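Local coordinates for cytosolic phospholipase A2 delta (Homo sapiens, PDB 5IZ5), which hydrolyses the sn-2 ester of glycerophospholipids in a calcium-dependent manner, releasing a fatty acid, with a preference for linoleic acid, and a lysophospholipid, at residues B[327-332]-B[344-349]; B[387-392]-B[780-785]; B[761-766]-B[786-791]. The protein carries 3 engineered substitutions. One frame throughout, in Å; residues are numbered along the deposited sequence.

Overall arrangement
All three contacts belong to the catalytic domain, lie on the same side of the chain's centre and are made of apolar side chains, but their settings differ. Contact 1 is strand against helix inside a beta-alpha-beta unit, with every touching residue buried. Contact 2 is helix against helix, equally buried where the segments meet, though salt bridges flank it. Contact 3 sets an irregular loop on a helix, and one of its three touching residues is partly exposed. Contacts 2 and 3 share helix 779-794, using successive segments of it, and contact 3 also touches contact 1 through helix 335-351. Contacts 1 and 2 come within about 5 Å at their nearest atoms without touching.

Contact 1 of 3, residues B[327-332]-B[344-349]; sequences VGIMAT and GHLLAL
Ile329 of strand 327-331 meets two leucines of helix 335-351, Leu346 and Leu349, and its CD1 methyl makes both of the closest approaches. Toward Leu349 the side chains extend end to end: Ile329 CD1 lies 3.6 Å from Leu349 CD1, and Ile329 CG1 follows at 4.2 Å from the same methyl. Leu346 arrives at a slant instead, bringing its CD2 to 4.0 Å from Ile329 CD1. One isoleucine end thus touches one methyl from each of two leucines three residues apart, about a helical turn.

The reach behind this comes from torsions. In Ile329 the CG1 branch lies beside the backbone N (chi1 -69°) and then runs on extended (chi2 164°), carrying CD1 across to the helix while CG2 takes the position anti to the N. The two leucines share one rotamer, but Leu349 leaves its backbone already directed at the strand, whereas Leu346 comes nearer only through its branched end. This suits backbones that stay well apart, with Ile329 CA and Leu346 CA 9.5 Å from each other.

The pattern is that of a beta-alpha-beta crossover, in which strand 327-331, helix 335-351 and strand 360-363 follow in sequence and the helix covers one side of the parallel strands. Leu349 also touches Leu674 of strand 672-676, and Leu346 packs on Thr370 and Leu374 of helix 367-375. Just before Leu346 on the same helix, His345 stacks on Phe676 and makes a weak ND1 hydrogen bond to Ser789 O of helix 779-794. Strand 327-331 itself runs parallel between strands 360-363 and 672-676.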
ATOM      1  N   VAL B 327     -15.116  -8.856 -17.983  1.00 41.63           N
ATOM      2  CA  VAL B 327     -16.157  -8.444 -17.048  1.00 42.65           C
ATOM      3  C   VAL B 327     -15.591  -8.412 -15.631  1.00 43.12           C
ATOM      4  O   VAL B 327     -14.896  -9.336 -15.218  1.00 42.85           O
ATOM      5  CB  VAL B 327     -17.353  -9.417 -17.084  1.00 41.39           C
ATOM      6  CG1 VAL B 327     -18.408  -9.024 -16.061  1.00 41.27           C
ATOM      7  CG2 VAL B 327     -17.964  -9.462 -18.481  1.00 41.86           C
ATOM      8  N   GLY B 328     -15.904  -7.352 -14.893  1.00 43.15           N
ATOM      9  CA  GLY B 328     -15.456  -7.204 -13.512  1.00 42.78           C
ATOM     10  C   GLY B 328     -16.609  -6.973 -12.557  1.00 42.34           C
ATOM     11  O   GLY B 328     -17.611  -6.359 -12.916  1.00 43.42           O
ATOM     12  N   ILE B 329     -16.483  -7.521 -11.353  1.00 42.69           N
ATOM     13  CA  ILE B 329     -17.332  -7.165 -10.226  1.00 44.30           C
ATOM     14  C   ILE B 329     -16.532  -6.235  -9.342  1.00 46.66           C
ATOM     15  O   ILE B 329     -15.379  -6.526  -9.033  1.00 46.68           O
ATOM     16  CB  ILE B 329     -17.666  -8.375  -9.333  1.00 44.77           C
ATOM     17  CG1 ILE B 329     -18.582  -9.360 -10.049  1.00 44.56           C
ATOM     18  CG2 ILE B 329     -18.350  -7.907  -8.055  1.00 45.01           C
ATOM     19  CD1 ILE B 329     -18.646 -10.723  -9.391  1.00 43.69           C
ATOM     20  N   MET B 330     -17.172  -5.163  -8.887  1.00 45.24           N
ATOM     21  CA  MET B 330     -16.520  -4.141  -8.086  1.00 44.56           C
ATOM     22  C   MET B 330     -17.401  -3.838  -6.880  1.00 43.77           C
ATOM     23  O   MET B 330     -18.546  -3.410  -7.034  1.00 43.83           O
ATOM     24  CB  MET B 330     -16.363  -2.922  -8.988  1.00 44.94           C
ATOM     25  CG  MET B 330     -15.957  -1.596  -8.398  1.00 44.59           C
ATOM     26  SD  MET B 330     -15.700  -0.460  -9.778  1.00 45.00           S
ATOM     27  CE  MET B 330     -17.166   0.592  -9.773  1.00 44.35           C
ATOM     28  N   ALA B 331     -16.881  -4.114  -5.686  1.00 42.56           N
ATOM     29  CA  ALA B 331     -17.643  -3.983  -4.449  1.00 42.64           C
ATOM     30  C   ALA B 331     -17.071  -2.847  -3.617  1.00 45.24           C
ATOM     31  O   ALA B 331     -15.857  -2.613  -3.630  1.00 46.49           O
ATOM     32  CB  ALA B 331     -17.605  -5.287  -3.669  1.00 41.87           C
ATOM     33  N   THR B 332     -17.952  -2.145  -2.903  1.00 44.53           N
ATOM     34  CA  THR B 332     -17.549  -1.059  -2.014  1.00 42.60           C
ATOM     35  C   THR B 332     -17.418  -1.603  -0.596  1.00 41.08           C
ATOM     36  O   THR B 332     -17.582  -2.802  -0.348  1.00 38.05           O
ATOM     37  CB  THR B 332     -18.591   0.088  -1.999  1.00 44.00           C
ATOM     38  OG1 THR B 332     -19.792  -0.350  -1.342  1.00 43.80           O
ATOM     39  CG2 THR B 332     -18.919   0.561  -3.403  1.00 45.57           C
ATOM     40  N   GLY B 344     -24.944 -12.462  -1.197  1.00 46.46           N
ATOM     41  CA  GLY B 344     -26.198 -12.522  -1.937  1.00 47.90           C
ATOM     42  C   GLY B 344     -26.028 -12.197  -3.406  1.00 47.11           C
ATOM     43  O   GLY B 344     -26.614 -12.869  -4.258  1.00 46.31           O
ATOM     44  N   HIS B 345     -25.225 -11.173  -3.702  1.00 45.78           N
ATOM     45  CA  HIS B 345     -24.940 -10.807  -5.082  1.00 47.37           C
ATOM     46  C   HIS B 345     -24.218 -11.927  -5.825  1.00 49.11           C
ATOM     47  O   HIS B 345     -24.495 -12.181  -7.002  1.00 48.10           O
ATOM     48  CB  HIS B 345     -24.114  -9.523  -5.157  1.00 47.85           C
ATOM     49  CG  HIS B 345     -24.862  -8.296  -4.749  1.00 50.48           C
ATOM     50  ND1 HIS B 345     -26.221  -8.155  -4.925  1.00 51.72           N
ATOM     51  CD2 HIS B 345     -24.432  -7.139  -4.196  1.00 50.35           C
ATOM     52  CE1 HIS B 345     -26.598  -6.968  -4.486  1.00 51.24           C
ATOM     53  NE2 HIS B 345     -25.531  -6.330  -4.040  1.00 51.72           N
ATOM     54  N   LEU B 346     -23.287 -12.585  -5.142  1.00 47.40           N
ATOM     55  CA  LEU B 346     -22.561 -13.698  -5.737  1.00 47.98           C
ATOM     56  C   LEU B 346     -23.478 -14.909  -5.950  1.00 46.90           C
ATOM     57  O   LEU B 346     -23.360 -15.598  -6.960  1.00 45.31           O
ATOM     58  CB  LEU B 346     -21.350 -14.074  -4.878  1.00 47.65           C
ATOM     59  CG  LEU B 346     -20.223 -13.034  -4.793  1.00 47.16           C
ATOM     60  CD1 LEU B 346     -19.223 -13.436  -3.725  1.00 46.46           C
ATOM     61  CD2 LEU B 346     -19.520 -12.841  -6.127  1.00 48.21           C
ATOM     62  N   LEU B 347     -24.380 -15.160  -5.003  1.00 46.44           N
ATOM     63  CA  LEU B 347     -25.352 -16.250  -5.134  1.00 47.39           C
ATOM     64  C   LEU B 347     -26.223 -16.060  -6.377  1.00 49.00           C
ATOM     65  O   LEU B 347     -26.448 -16.999  -7.138  1.00 47.84           O
ATOM     66  CB  LEU B 347     -26.233 -16.351  -3.889  1.00 48.56           C
ATOM     67  CG  LEU B 347     -27.291 -17.463  -3.858  1.00 49.80           C
ATOM     68  CD1 LEU B 347     -26.651 -18.843  -3.878  1.00 50.70           C
ATOM     69  CD2 LEU B 347     -28.174 -17.319  -2.631  1.00 48.65           C
ATOM     70  N   ALA B 348     -26.699 -14.836  -6.578  1.00 47.85           N
ATOM     71  CA  ALA B 348     -27.485 -14.497  -7.751  1.00 49.08           C
ATOM     72  C   ALA B 348     -26.713 -14.794  -9.033  1.00 49.43           C
ATOM     73  O   ALA B 348     -27.210 -15.501  -9.908  1.00 50.38           O
ATOM     74  CB  ALA B 348     -27.881 -13.033  -7.712  1.00 49.21           C
ATOM     75  N   LEU B 349     -25.499 -14.259  -9.140  1.00 48.16           N
ATOM     76  CA  LEU B 349     -24.702 -14.444 -10.346  1.00 48.89           C
ATOM     77  C   LEU B 349     -24.437 -15.923 -10.617  1.00 49.01           C
ATOM     78  O   LEU B 349     -24.391 -16.340 -11.773  1.00 49.58           O
ATOM     79  CB  LEU B 349     -23.381 -13.667 -10.268  1.00 48.89           C
ATOM     80  CG  LEU B 349     -23.486 -12.139 -10.272  1.00 48.87           C
ATOM     81  CD1 LEU B 349     -22.135 -11.514  -9.950  1.00 49.96           C
ATOM     82  CD2 LEU B 349     -24.011 -11.608 -11.596  1.00 47.73           C
TER

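Contact 2 of 3, residues B[387-392]-B[780-785]; sequences GPIRYA and EDFERL
The ring of Phe782 on helix 779-794 lies against Ile389 and Ala392 of helix 386-397, a helix-to-helix packing within the alpha/beta hydrolase catalytic domain. Its partners are three residues apart, so the aromatic group spans roughly one turn of the opposing helix.

Phe782 leaves its backbone directed at the other helix, and with CG anti to the backbone N (chi1 179°) the ring is carried on across the interface. Ile389 does not point back at it; its side chain slants past the ring and offers CG2, the branch anti to the backbone N. Ile389 CG2 meets the ring at its edge, in plane, 3.7 Å from Phe782 CE2. The ring also reaches the backbone of the other helix: Phe782 CZ is 3.7 Å from Ile389 O, and its CE1 is 4.2 Å from Ala392 C, both approached obliquely. The small Ala392 thus lets the ring come close to its main chain, while its own methyl stays a little farther off.

Around this apolar centre the ring also touches Thr340 of helix 335-351, as well as Arg393 and Leu396 of the helix it faces. Glu783 has a salt bridge to Arg393 NE, which joins the same two helices beside the phenylalanine, and a second one to Arg787 NH2 within its own helix. Farther out, Arg784 NH2 pairs with Glu780 OE1 at 3.1 Å. The methyl of Ala392, CB, stands 4.4 Å from Phe782 CZ.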
ATOM      1  N   GLY B 387     -23.452 -23.061   1.252  1.00 53.44           N
ATOM      2  CA  GLY B 387     -22.580 -23.538   2.330  1.00 53.47           C
ATOM      3  C   GLY B 387     -21.847 -22.407   3.042  1.00 51.80           C
ATOM      4  O   GLY B 387     -22.015 -22.223   4.244  1.00 51.70           O
ATOM      5  N   PRO B 388     -21.017 -21.651   2.305  1.00 52.93           N
ATOM      6  CA  PRO B 388     -20.373 -20.449   2.842  1.00 52.62           C
ATOM      7  C   PRO B 388     -21.355 -19.423   3.415  1.00 51.47           C
ATOM      8  O   PRO B 388     -21.031 -18.758   4.402  1.00 49.33           O
ATOM      9  CB  PRO B 388     -19.642 -19.870   1.630  1.00 52.32           C
ATOM     10  CG  PRO B 388     -19.337 -21.047   0.781  1.00 52.90           C
ATOM     11  CD  PRO B 388     -20.443 -22.045   1.003  1.00 53.16           C
ATOM     12  N   ILE B 389     -22.535 -19.305   2.805  1.00 51.32           N
ATOM     13  CA  ILE B 389     -23.582 -18.411   3.307  1.00 51.16           C
ATOM     14  C   ILE B 389     -23.967 -18.806   4.724  1.00 48.96           C
ATOM     15  O   ILE B 389     -24.034 -17.964   5.614  1.00 47.74           O
ATOM     16  CB  ILE B 389     -24.878 -18.476   2.469  1.00 52.45           C
ATOM     17  CG1 ILE B 389     -24.643 -18.091   1.006  1.00 54.10           C
ATOM     18  CG2 ILE B 389     -25.955 -17.584   3.074  1.00 51.77           C
ATOM     19  CD1 ILE B 389     -24.162 -16.688   0.782  1.00 54.60           C
ATOM     20  N   ARG B 390     -24.231 -20.096   4.912  1.00 51.05           N
ATOM     21  CA  ARG B 390     -24.643 -20.633   6.208  1.00 53.78           C
ATOM     22  C   ARG B 390     -23.565 -20.375   7.259  1.00 52.82           C
ATOM     23  O   ARG B 390     -23.847 -19.905   8.360  1.00 54.14           O
ATOM     24  CB  ARG B 390     -24.907 -22.135   6.091  1.00 56.01           C
ATOM     25  CG  ARG B 390     -25.534 -22.759   7.323  1.00 60.90           C
ATOM     26  CD  ARG B 390     -25.359 -24.268   7.343  1.00 65.49           C
ATOM     27  NE  ARG B 390     -25.864 -24.845   8.590  1.00 71.78           N
ATOM     28  CZ  ARG B 390     -25.645 -26.095   9.001  1.00 74.25           C
ATOM     29  NH1 ARG B 390     -24.918 -26.937   8.273  1.00 75.96           N
ATOM     30  NH2 ARG B 390     -26.158 -26.505  10.155  1.00 74.75           N
ATOM     31  N   TYR B 391     -22.329 -20.694   6.894  1.00 50.34           N
ATOM     32  CA  TYR B 391     -21.166 -20.463   7.742  1.00 48.89           C
ATOM     33  C   TYR B 391     -21.137 -19.005   8.228  1.00 46.36           C
ATOM     34  O   TYR B 391     -21.046 -18.745   9.426  1.00 43.55           O
ATOM     35  CB  TYR B 391     -19.905 -20.809   6.944  1.00 48.38           C
ATOM     36  CG  TYR B 391     -18.595 -20.635   7.666  1.00 49.07           C
ATOM     37  CD1 TYR B 391     -17.991 -21.705   8.317  1.00 48.66           C
ATOM     38  CD2 TYR B 391     -17.932 -19.409   7.654  1.00 49.25           C
ATOM     39  CE1 TYR B 391     -16.775 -21.553   8.959  1.00 50.65           C
ATOM     40  CE2 TYR B 391     -16.717 -19.246   8.291  1.00 49.05           C
ATOM     41  CZ  TYR B 391     -16.143 -20.319   8.942  1.00 49.81           C
ATOM     42  OH  TYR B 391     -14.939 -20.158   9.571  1.00 50.11           O
ATOM     43  N   ALA B 392     -21.244 -18.069   7.290  1.00 46.24           N
ATOM     44  CA  ALA B 392     -21.218 -16.641   7.606  1.00 47.30           C
ATOM     45  C   ALA B 392     -22.391 -16.235   8.489  1.00 49.54           C
ATOM     46  O   ALA B 392     -22.222 -15.469   9.436  1.00 47.28           O
ATOM     47  CB  ALA B 392     -21.212 -15.812   6.330  1.00 47.30           C
ATOM     48  N   GLU B 780     -32.619 -13.938  11.145  1.00 64.17           N
ATOM     49  CA  GLU B 780     -33.729 -13.234  10.514  1.00 64.83           C
ATOM     50  C   GLU B 780     -33.247 -12.049   9.669  1.00 61.93           C
ATOM     51  O   GLU B 780     -33.581 -11.947   8.490  1.00 60.15           O
ATOM     52  CB  GLU B 780     -34.687 -12.738  11.604  1.00 72.11           C
ATOM     53  CG  GLU B 780     -36.150 -12.651  11.208  1.00 77.77           C
ATOM     54  CD  GLU B 780     -37.033 -12.150  12.348  1.00 83.84           C
ATOM     55  OE1 GLU B 780     -38.270 -12.088  12.159  1.00 83.57           O
ATOM     56  OE2 GLU B 780     -36.495 -11.818  13.431  1.00 85.79           O
ATOM     57  N   ASP B 781     -32.459 -11.161  10.280  1.00 58.91           N
ATOM     58  CA  ASP B 781     -31.943  -9.958   9.609  1.00 58.46           C
ATOM     59  C   ASP B 781     -30.889 -10.262   8.545  1.00 56.81           C
ATOM     60  O   ASP B 781     -30.786  -9.552   7.546  1.00 54.89           O
ATOM     61  CB  ASP B 781     -31.351  -8.979  10.630  1.00 60.77           C
ATOM     62  CG  ASP B 781     -32.403  -8.354  11.533  1.00 62.00           C
ATOM     63  OD1 ASP B 781     -33.567  -8.218  11.102  1.00 63.14           O
ATOM     64  OD2 ASP B 781     -32.056  -7.986  12.675  1.00 62.58           O
ATOM     65  N   PHE B 782     -30.088 -11.298   8.778  1.00 57.24           N
ATOM     66  CA  PHE B 782     -29.099 -11.746   7.799  1.00 56.38           C
ATOM     67  C   PHE B 782     -29.795 -12.180   6.515  1.00 56.65           C
ATOM     68  O   PHE B 782     -29.436 -11.727   5.426  1.00 52.67           O
ATOM     69  CB  PHE B 782     -28.290 -12.916   8.363  1.00 55.76           C
ATOM     70  CG  PHE B 782     -27.254 -13.457   7.414  1.00 55.80           C
ATOM     71  CD1 PHE B 782     -25.928 -13.052   7.506  1.00 55.15           C
ATOM     72  CD2 PHE B 782     -27.600 -14.377   6.432  1.00 54.76           C
ATOM     73  CE1 PHE B 782     -24.966 -13.549   6.638  1.00 55.13           C
ATOM     74  CE2 PHE B 782     -26.643 -14.878   5.563  1.00 55.23           C
ATOM     75  CZ  PHE B 782     -25.323 -14.465   5.667  1.00 54.40           C
ATOM     76  N   GLU B 783     -30.790 -13.057   6.662  1.00 59.21           N
ATOM     77  CA  GLU B 783     -31.506 -13.634   5.518  1.00 61.37           C
ATOM     78  C   GLU B 783     -32.196 -12.583   4.658  1.00 58.36           C
ATOM     79  O   GLU B 783     -32.117 -12.639   3.436  1.00 58.53           O
ATOM     80  CB  GLU B 783     -32.521 -14.690   5.975  1.00 64.31           C
ATOM     81  CG  GLU B 783     -31.891 -16.015   6.386  1.00 68.39           C
ATOM     82  CD  GLU B 783     -31.259 -16.764   5.221  1.00 72.80           C
ATOM     83  OE1 GLU B 783     -31.920 -16.918   4.175  1.00 77.50           O
ATOM     84  OE2 GLU B 783     -30.097 -17.202   5.341  1.00 71.61           O
ATOM     85  N   ARG B 784     -32.847 -11.615   5.295  1.00 58.74           N
ATOM     86  CA  ARG B 784     -33.495 -10.521   4.569  1.00 60.24           C
ATOM     87  C   ARG B 784     -32.530  -9.755   3.672  1.00 58.31           C
ATOM     88  O   ARG B 784     -32.827  -9.508   2.502  1.00 60.09           O
ATOM     89  CB  ARG B 784     -34.143  -9.538   5.541  1.00 64.92           C
ATOM     90  CG  ARG B 784     -35.483 -10.001   6.089  1.00 69.49           C
ATOM     91  CD  ARG B 784     -36.059  -8.954   7.031  1.00 73.93           C
ATOM     92  NE  ARG B 784     -36.529  -9.486   8.311  1.00 77.96           N
ATOM     93  CZ  ARG B 784     -37.753  -9.349   8.820  1.00 82.55           C
ATOM     94  NH1 ARG B 784     -38.720  -8.719   8.160  1.00 83.70           N
ATOM     95  NH2 ARG B 784     -38.003  -9.869  10.017  1.00 84.78           N
ATOM     96  N   LEU B 785     -31.386  -9.362   4.227  1.00 54.54           N
ATOM     97  CA  LEU B 785     -30.389  -8.597   3.472  1.00 52.99           C
ATOM     98  C   LEU B 785     -29.821  -9.442   2.342  1.00 50.50           C
ATOM     99  O   LEU B 785     -29.678  -8.974   1.213  1.00 48.48           O
ATOM    100  CB  LEU B 785     -29.258  -8.102   4.390  1.00 51.76           C
ATOM    101  CG  LEU B 785     -28.135  -7.269   3.759  1.00 50.21           C
ATOM    102  CD1 LEU B 785     -28.678  -6.126   2.920  1.00 50.09           C
ATOM    103  CD2 LEU B 785     -27.202  -6.727   4.833  1.00 51.42           C
TER

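Contact 3 of 3, residues B[761-766]-B[786-791]; sequences VDLTGA and LRLSDY
Leu788 of helix 779-794 is met by Val761 and Leu763, which flank an inverse gamma turn centred on Asp762 in the loop between strand 749-750 and that helix. The turn carries a weak backbone bond, Leu763 N to Val761 O at 2.9 Å, and the residues on its two ends both direct their side chains at the helix, an example of a short turn offering two apolar groups to one leucine.

Along the helix, Leu786 comes first and takes another direction, packing on Tyr343 of helix 335-351, while the exposed Arg787 forms a salt bridge with Glu783 a turn earlier. Leu788 is the residue that faces the loop. It leaves its backbone directed at the loop; with CG anti to the backbone N (chi1 169°) and the next torsion at 61°, CD2 is the methyl that meets it. This one methyl receives both partners: Val761 passes it at an angle with its CG1, whereas Leu763 comes end to end, leading with CD1. Both gaps are a little over 4 Å, so the fit is ordinary van der Waals packing.

Beyond Leu788 the helix turns to the rest of the domain. Ser789 OG hydrogen-bonds with Ser341 OG and Leu785 O, Asp790 packs against Leu347 and Ala348, and Tyr791 OH is hydrogen-bonded with Ser740 OG. The helix therefore carries the loop on one side and helix 335-351 on another. The contact stands off from the substrate site: the side chain of Leu763 is about 12 Å from the substrate-binding Gly334. Leu788 CD2 stands 4.1 Å from Val761 CG1 and 4.2 Å from Leu763 CD1.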
ATOM      1  N   VAL B 761     -37.186  -5.129   4.973  1.00 63.53           N
ATOM      2  CA  VAL B 761     -35.756  -5.006   5.240  1.00 62.24           C
ATOM      3  C   VAL B 761     -35.488  -3.634   5.842  1.00 60.80           C
ATOM      4  O   VAL B 761     -35.688  -2.608   5.189  1.00 57.25           O
ATOM      5  CB  VAL B 761     -34.911  -5.196   3.962  1.00 61.77           C
ATOM      6  CG1 VAL B 761     -33.430  -5.327   4.310  1.00 61.42           C
ATOM      7  CG2 VAL B 761     -35.374  -6.428   3.196  1.00 60.35           C
ATOM      8  N   ASP B 762     -35.028  -3.630   7.088  1.00 60.82           N
ATOM      9  CA  ASP B 762     -34.820  -2.393   7.825  1.00 61.48           C
ATOM     10  C   ASP B 762     -33.512  -1.711   7.398  1.00 62.15           C
ATOM     11  O   ASP B 762     -32.471  -1.897   8.024  1.00 65.03           O
ATOM     12  CB  ASP B 762     -34.830  -2.689   9.336  1.00 60.50           C
ATOM     13  CG  ASP B 762     -34.891  -1.431  10.180  1.00 60.43           C
ATOM     14  OD1 ASP B 762     -35.085  -0.335   9.607  1.00 58.73           O
ATOM     15  OD2 ASP B 762     -34.739  -1.538  11.418  1.00 60.26           O
ATOM     16  N   LEU B 763     -33.585  -0.906   6.339  1.00 62.00           N
ATOM     17  CA  LEU B 763     -32.420  -0.195   5.808  1.00 61.92           C
ATOM     18  C   LEU B 763     -32.322   1.276   6.226  1.00 62.67           C
ATOM     19  O   LEU B 763     -31.286   1.901   5.988  1.00 61.94           O
ATOM     20  CB  LEU B 763     -32.420  -0.251   4.274  1.00 62.59           C
ATOM     21  CG  LEU B 763     -32.364  -1.614   3.581  1.00 63.03           C
ATOM     22  CD1 LEU B 763     -32.352  -1.409   2.075  1.00 63.09           C
ATOM     23  CD2 LEU B 763     -31.148  -2.423   4.008  1.00 63.59           C
ATOM     24  N   THR B 764     -33.374   1.839   6.825  1.00 64.38           N
ATOM     25  CA  THR B 764     -33.454   3.315   6.988  1.00 66.38           C
ATOM     26  C   THR B 764     -33.737   3.962   8.354  1.00 67.83           C
ATOM     27  O   THR B 764     -33.229   5.051   8.623  1.00 66.97           O
ATOM     28  CB  THR B 764     -34.481   3.902   5.998  1.00 67.10           C
ATOM     29  OG1 THR B 764     -35.705   3.158   6.073  1.00 68.67           O
ATOM     30  CG2 THR B 764     -33.947   3.856   4.576  1.00 66.54           C
ATOM     31  N   GLY B 765     -34.552   3.345   9.199  1.00 69.81           N
ATOM     32  CA  GLY B 765     -34.868   3.944  10.498  1.00 72.05           C
ATOM     33  C   GLY B 765     -33.745   3.794  11.508  1.00 74.64           C
ATOM     34  O   GLY B 765     -32.669   3.270  11.193  1.00 74.97           O
ATOM     35  N   ALA B 766     -33.997   4.275  12.725  1.00 72.84           N
ATOM     36  CA  ALA B 766     -33.212   3.863  13.878  1.00 72.18           C
ATOM     37  C   ALA B 766     -33.478   2.378  14.062  1.00 70.97           C
ATOM     38  O   ALA B 766     -34.423   1.836  13.483  1.00 73.58           O
ATOM     39  CB  ALA B 766     -33.620   4.636  15.117  1.00 73.89           C
ATOM     40  N   LEU B 786     -29.497 -10.690   2.658  1.00 51.79           N
ATOM     41  CA  LEU B 786     -28.964 -11.620   1.671  1.00 53.64           C
ATOM     42  C   LEU B 786     -29.956 -11.854   0.530  1.00 53.75           C
ATOM     43  O   LEU B 786     -29.599 -11.734  -0.640  1.00 51.21           O
ATOM     44  CB  LEU B 786     -28.630 -12.953   2.336  1.00 53.41           C
ATOM     45  CG  LEU B 786     -28.050 -14.011   1.393  1.00 55.45           C
ATOM     46  CD1 LEU B 786     -26.541 -13.861   1.295  1.00 56.39           C
ATOM     47  CD2 LEU B 786     -28.425 -15.408   1.855  1.00 57.05           C
ATOM     48  N   ARG B 787     -31.198 -12.188   0.879  1.00 55.44           N
ATOM     49  CA  ARG B 787     -32.216 -12.500  -0.129  1.00 57.21           C
ATOM     50  C   ARG B 787     -32.591 -11.271  -0.952  1.00 54.14           C
ATOM     51  O   ARG B 787     -32.823 -11.378  -2.153  1.00 55.01           O
ATOM     52  CB  ARG B 787     -33.466 -13.124   0.501  1.00 58.97           C
ATOM     53  CG  ARG B 787     -33.265 -14.515   1.082  1.00 62.16           C
ATOM     54  CD  ARG B 787     -34.555 -15.323   1.117  1.00 67.57           C
ATOM     55  NE  ARG B 787     -34.373 -16.617   1.774  1.00 73.32           N
ATOM     56  CZ  ARG B 787     -34.651 -16.892   3.051  1.00 77.38           C
ATOM     57  NH1 ARG B 787     -35.138 -15.969   3.877  1.00 78.81           N
ATOM     58  NH2 ARG B 787     -34.429 -18.118   3.514  1.00 79.50           N
ATOM     59  N   LEU B 788     -32.626 -10.106  -0.313  1.00 52.21           N
ATOM     60  CA  LEU B 788     -32.810  -8.852  -1.035  1.00 51.77           C
ATOM     61  C   LEU B 788     -31.739  -8.679  -2.106  1.00 51.42           C
ATOM     62  O   LEU B 788     -32.041  -8.352  -3.253  1.00 54.62           O
ATOM     63  CB  LEU B 788     -32.758  -7.657  -0.078  1.00 51.19           C
ATOM     64  CG  LEU B 788     -32.665  -6.275  -0.731  1.00 50.75           C
ATOM     65  CD1 LEU B 788     -33.874  -6.011  -1.617  1.00 52.26           C
ATOM     66  CD2 LEU B 788     -32.532  -5.190   0.319  1.00 51.58           C
ATOM     67  N   SER B 789     -30.484  -8.872  -1.711  1.00 51.09           N
ATOM     68  CA  SER B 789     -29.349  -8.698  -2.612  1.00 48.94           C
ATOM     69  C   SER B 789     -29.434  -9.679  -3.772  1.00 46.93           C
ATOM     70  O   SER B 789     -29.263  -9.304  -4.928  1.00 45.30           O
ATOM     71  CB  SER B 789     -28.029  -8.892  -1.851  1.00 49.05           C
ATOM     72  OG  SER B 789     -27.945  -8.024  -0.737  1.00 47.39           O
ATOM     73  N   ASP B 790     -29.684 -10.939  -3.439  1.00 46.98           N
ATOM     74  CA  ASP B 790     -29.891 -11.993  -4.425  1.00 49.81           C
ATOM     75  C   ASP B 790     -30.997 -11.610  -5.414  1.00 50.70           C
ATOM     76  O   ASP B 790     -30.812 -11.671  -6.630  1.00 50.61           O
ATOM     77  CB  ASP B 790     -30.248 -13.292  -3.695  1.00 50.20           C
ATOM     78  CG  ASP B 790     -30.505 -14.453  -4.632  1.00 50.76           C
ATOM     79  OD1 ASP B 790     -30.062 -14.417  -5.797  1.00 53.99           O
ATOM     80  OD2 ASP B 790     -31.148 -15.420  -4.187  1.00 55.44           O
ATOM     81  N   TYR B 791     -32.135 -11.193  -4.873  1.00 52.27           N
ATOM     82  CA  TYR B 791     -33.280 -10.799  -5.683  1.00 54.84           C
ATOM     83  C   TYR B 791     -32.950  -9.646  -6.630  1.00 53.32           C
ATOM     84  O   TYR B 791     -33.245  -9.719  -7.824  1.00 53.03           O
ATOM     85  CB  TYR B 791     -34.452 -10.415  -4.781  1.00 56.65           C
ATOM     86  CG  TYR B 791     -35.616  -9.828  -5.530  1.00 58.92           C
ATOM     87  CD1 TYR B 791     -36.648 -10.635  -6.001  1.00 60.44           C
ATOM     88  CD2 TYR B 791     -35.688  -8.465  -5.765  1.00 57.95           C
ATOM     89  CE1 TYR B 791     -37.719 -10.094  -6.691  1.00 60.58           C
ATOM     90  CE2 TYR B 791     -36.748  -7.918  -6.449  1.00 60.57           C
ATOM     91  CZ  TYR B 791     -37.764  -8.734  -6.912  1.00 60.72           C
ATOM     92  OH  TYR B 791     -38.826  -8.188  -7.596  1.00 60.16           O
TER